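Local coordinates for zona pellucida sperm-binding protein 1,Zona pellucida sperm-binding protein 1 (Gallus gallus, PDB 6GF6) that cross-links the filaments of the egg coat through homodimers of its ZP-N1 domain, the part modelled here, at residues Leu83-Glu88 and Val102-Pro107. The protein carries 2 engineered substitutions. Residues are numbered along the deposited sequence; the frame is centred on the assembly and turned at random.
Sequences LRVQLE and VQMTCP. Engineered in segment 102-107: Gln103 (natural residue Asn).
Arg84 and Gln103 sit opposite each other as the non-hydrogen-bonded pair of an antiparallel hairpin, their CA atoms 4.4 Å apart, between the hydrogen-bonded pairs Leu83-Met104 and Val85-Val102. The CA-H of Arg84 points at Val102 O, with CA 3.3 Å from that oxygen, and CB lies near the same atom. With chi1 at -70°, Arg84 CG stands anti to the carbonyl carbon and comes 3.8 Å from Gln103 CG, methylene against methylene; Gln103 is an engineered residue. CD passes loosely by Gln103 OE1; the arginine chain then bends at chi3, and the guanidinium turns almost perpendicular to the Gln103 amide plane. NH2 forms a salt bridge with Glu101, and NH1 makes a weak hydrogen bond to Asp37 O. Arginine suits this partly exposed position because its aliphatic stem can lie along the sheet while its guanidinium reaches Glu101.

The opposite face is apolar and buried. Val85 CG2 approaches the thioether SD of Met104 at 4.2 Å, and Leu87 CD1 presses close on Val102 CG2, 3.5 Å away. Beta-branched Val85 and Val102 are compact and suit extended backbone, whereas the unbranched Met104, bent at chi3, also touches Met19. Leu83 fills its place against Met19 and Phe65, binding the hairpin to strands 18-24 and 63-68 across the core of this Ig-like domain.

Four backbone bonds lock the register, each pair being bonded in both directions. Val102 N meets Val85 O at 2.9 Å, while Met104 N reaches Leu83 O at 2.8 Å. Such paired donors and acceptors satisfy the buried backbone, so the apolar face can seal the core while the polar face carries Arg84 to Glu101.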
ATOM      1  N   LEU B  83       6.270  10.771  12.146  1.00 40.02           N
ATOM      2  CA  LEU B  83       4.882  10.338  12.237  1.00 38.84           C
ATOM      3  C   LEU B  83       4.711   9.608  13.555  1.00 39.75           C
ATOM      4  O   LEU B  83       5.431   8.641  13.830  1.00 40.92           O
ATOM      5  CB  LEU B  83       4.501   9.424  11.072  1.00 35.79           C
ATOM      6  CG  LEU B  83       3.046   8.945  11.057  1.00 36.59           C
ATOM      7  CD1 LEU B  83       2.089  10.101  10.852  1.00 34.66           C
ATOM      8  CD2 LEU B  83       2.838   7.908   9.984  1.00 30.34           C
ATOM      9  N   ARG B  84       3.762  10.070  14.358  1.00 38.22           N
ATOM     10  CA  ARG B  84       3.469   9.483  15.655  1.00 39.51           C
ATOM     11  C   ARG B  84       2.239   8.596  15.542  1.00 37.95           C
ATOM     12  O   ARG B  84       1.214   9.013  14.991  1.00 41.44           O
ATOM     13  CB  ARG B  84       3.259  10.573  16.707  1.00 46.58           C
ATOM     14  CG  ARG B  84       4.546  11.304  17.069  1.00 52.94           C
ATOM     15  CD  ARG B  84       4.346  12.424  18.083  1.00 59.18           C
ATOM     16  NE  ARG B  84       3.601  11.998  19.271  1.00 60.39           N
ATOM     17  CZ  ARG B  84       2.411  12.469  19.638  1.00 61.50           C
ATOM     18  NH1 ARG B  84       1.787  13.402  18.924  1.00 61.18           N
ATOM     19  NH2 ARG B  84       1.837  12.006  20.738  1.00 61.77           N
ATOM     20  N   VAL B  85       2.360   7.366  16.030  1.00 36.01           N
ATOM     21  CA  VAL B  85       1.318   6.357  15.921  1.00 35.53           C
ATOM     22  C   VAL B  85       1.100   5.754  17.297  1.00 38.37           C
ATOM     23  O   VAL B  85       2.056   5.548  18.051  1.00 41.84           O
ATOM     24  CB  VAL B  85       1.687   5.252  14.907  1.00 35.05           C
ATOM     25  CG1 VAL B  85       0.592   4.194  14.843  1.00 32.52           C
ATOM     26  CG2 VAL B  85       1.926   5.847  13.529  1.00 31.11           C
ATOM     27  N   GLN B  86      -0.156   5.470  17.623  1.00 39.95           N
ATOM     28  CA  GLN B  86      -0.508   4.761  18.844  1.00 44.08           C
ATOM     29  C   GLN B  86      -0.891   3.332  18.498  1.00 40.23           C
ATOM     30  O   GLN B  86      -1.661   3.102  17.559  1.00 37.90           O
ATOM     31  CB  GLN B  86      -1.658   5.457  19.574  1.00 54.59           C
ATOM     32  CG  GLN B  86      -1.988   4.837  20.924  1.00 67.16           C
ATOM     33  CD  GLN B  86      -3.207   5.459  21.568  1.00 78.52           C
ATOM     34  OE1 GLN B  86      -3.944   6.209  20.933  1.00 84.08           O
ATOM     35  NE2 GLN B  86      -3.432   5.138  22.836  1.00 85.39           N
ATOM     36  N   LEU B  87      -0.329   2.377  19.233  1.00 41.74           N
ATOM     37  CA  LEU B  87      -0.681   0.968  19.118  1.00 43.68           C
ATOM     38  C   LEU B  87      -1.491   0.579  20.338  1.00 45.64           C
ATOM     39  O   LEU B  87      -1.035   0.768  21.471  1.00 46.48           O
ATOM     40  CB  LEU B  87       0.558   0.082  19.015  1.00 46.07           C
ATOM     41  CG  LEU B  87       1.462   0.287  17.809  1.00 48.13           C
ATOM     42  CD1 LEU B  87       2.361   1.466  18.050  1.00 51.12           C
ATOM     43  CD2 LEU B  87       2.284  -0.965  17.558  1.00 50.23           C
ATOM     44  N   GLU B  88      -2.680   0.045  20.109  1.00 45.52           N
ATOM     45  CA  GLU B  88      -3.542  -0.424  21.184  1.00 46.27           C
ATOM     46  C   GLU B  88      -3.593  -1.940  21.100  1.00 46.70           C
ATOM     47  O   GLU B  88      -4.218  -2.497  20.192  1.00 47.55           O
ATOM     48  CB  GLU B  88      -4.935   0.185  21.083  1.00 49.84           C
ATOM     49  CG  GLU B  88      -4.954   1.669  21.374  1.00 52.07           C
ATOM     50  CD  GLU B  88      -6.351   2.214  21.557  1.00 55.70           C
ATOM     51  OE1 GLU B  88      -7.313   1.606  21.037  1.00 55.89           O
ATOM     52  OE2 GLU B  88      -6.478   3.265  22.218  1.00 62.04           O
ATOM     53  N   VAL B 102       4.602   5.438  19.423  1.00 48.92           N
ATOM     54  CA  VAL B 102       5.832   5.316  18.652  1.00 50.09           C
ATOM     55  C   VAL B 102       5.982   6.551  17.785  1.00 48.00           C
ATOM     56  O   VAL B 102       5.042   6.941  17.082  1.00 45.91           O
ATOM     57  CB  VAL B 102       5.831   4.056  17.764  1.00 54.45           C
ATOM     58  CG1 VAL B 102       7.176   3.893  17.064  1.00 56.43           C
ATOM     59  CG2 VAL B 102       5.505   2.825  18.576  1.00 58.01           C
ATOM     60  N   GLN B 103       7.178   7.128  17.793  1.00 47.91           N
ATOM     61  CA  GLN B 103       7.527   8.243  16.925  1.00 50.23           C
ATOM     62  C   GLN B 103       8.444   7.693  15.842  1.00 45.21           C
ATOM     63  O   GLN B 103       9.620   7.418  16.097  1.00 48.98           O
ATOM     64  CB  GLN B 103       8.197   9.364  17.718  1.00 57.28           C
ATOM     65  CG  GLN B 103       8.272  10.688  16.970  1.00 64.75           C
ATOM     66  CD  GLN B 103       8.976  11.784  17.759  1.00 73.55           C
ATOM     67  OE1 GLN B 103       8.458  12.894  17.900  1.00 78.40           O
ATOM     68  NE2 GLN B 103      10.164  11.480  18.265  1.00 76.63           N
ATOM     69  N   MET B 104       7.907   7.532  14.638  1.00 40.26           N
ATOM     70  CA  MET B 104       8.692   7.047  13.515  1.00 39.72           C
ATOM     71  C   MET B 104       9.449   8.225  12.919  1.00 41.33           C
ATOM     72  O   MET B 104       8.842   9.169  12.400  1.00 42.29           O
ATOM     73  CB  MET B 104       7.790   6.370  12.485  1.00 41.05           C
ATOM     74  CG  MET B 104       7.030   5.165  13.038  1.00 43.47           C
ATOM     75  SD  MET B 104       5.630   4.632  12.022  1.00 52.26           S
ATOM     76  CE  MET B 104       6.442   3.828  10.655  1.00 46.46           C
ATOM     77  N   THR B 105      10.774   8.169  13.003  1.00 38.45           N
ATOM     78  CA  THR B 105      11.652   9.230  12.534  1.00 40.98           C
ATOM     79  C   THR B 105      12.491   8.679  11.392  1.00 39.08           C
ATOM     80  O   THR B 105      13.185   7.671  11.554  1.00 40.61           O
ATOM     81  CB  THR B 105      12.538   9.742  13.672  1.00 45.78           C
ATOM     82  OG1 THR B 105      11.713  10.192  14.752  1.00 48.21           O
ATOM     83  CG2 THR B 105      13.405  10.892  13.206  1.00 46.57           C
ATOM     84  N   CYS B 106      12.398   9.321  10.232  1.00 38.62           N
ATOM     85  CA  CYS B 106      13.072   8.835   9.043  1.00 40.08           C
ATOM     86  C   CYS B 106      13.790   9.991   8.364  1.00 41.58           C
ATOM     87  O   CYS B 106      13.325  11.136   8.426  1.00 41.29           O
ATOM     88  CB  CYS B 106      12.090   8.173   8.066  1.00 40.67           C
ATOM     89  SG  CYS B 106      11.388   6.624   8.710  1.00 40.63           S
ATOM     90  N   PRO B 107      14.946   9.737   7.759  1.00 45.66           N
ATOM     91  CA  PRO B 107      15.728  10.839   7.199  1.00 49.92           C
ATOM     92  C   PRO B 107      15.016  11.496   6.031  1.00 50.61           C
ATOM     93  O   PRO B 107      14.256  10.865   5.295  1.00 48.43           O
ATOM     94  CB  PRO B 107      17.027  10.158   6.755  1.00 49.29           C
ATOM     95  CG  PRO B 107      16.643   8.751   6.504  1.00 48.52           C
ATOM     96  CD  PRO B 107      15.569   8.429   7.495  1.00 46.74           C
TER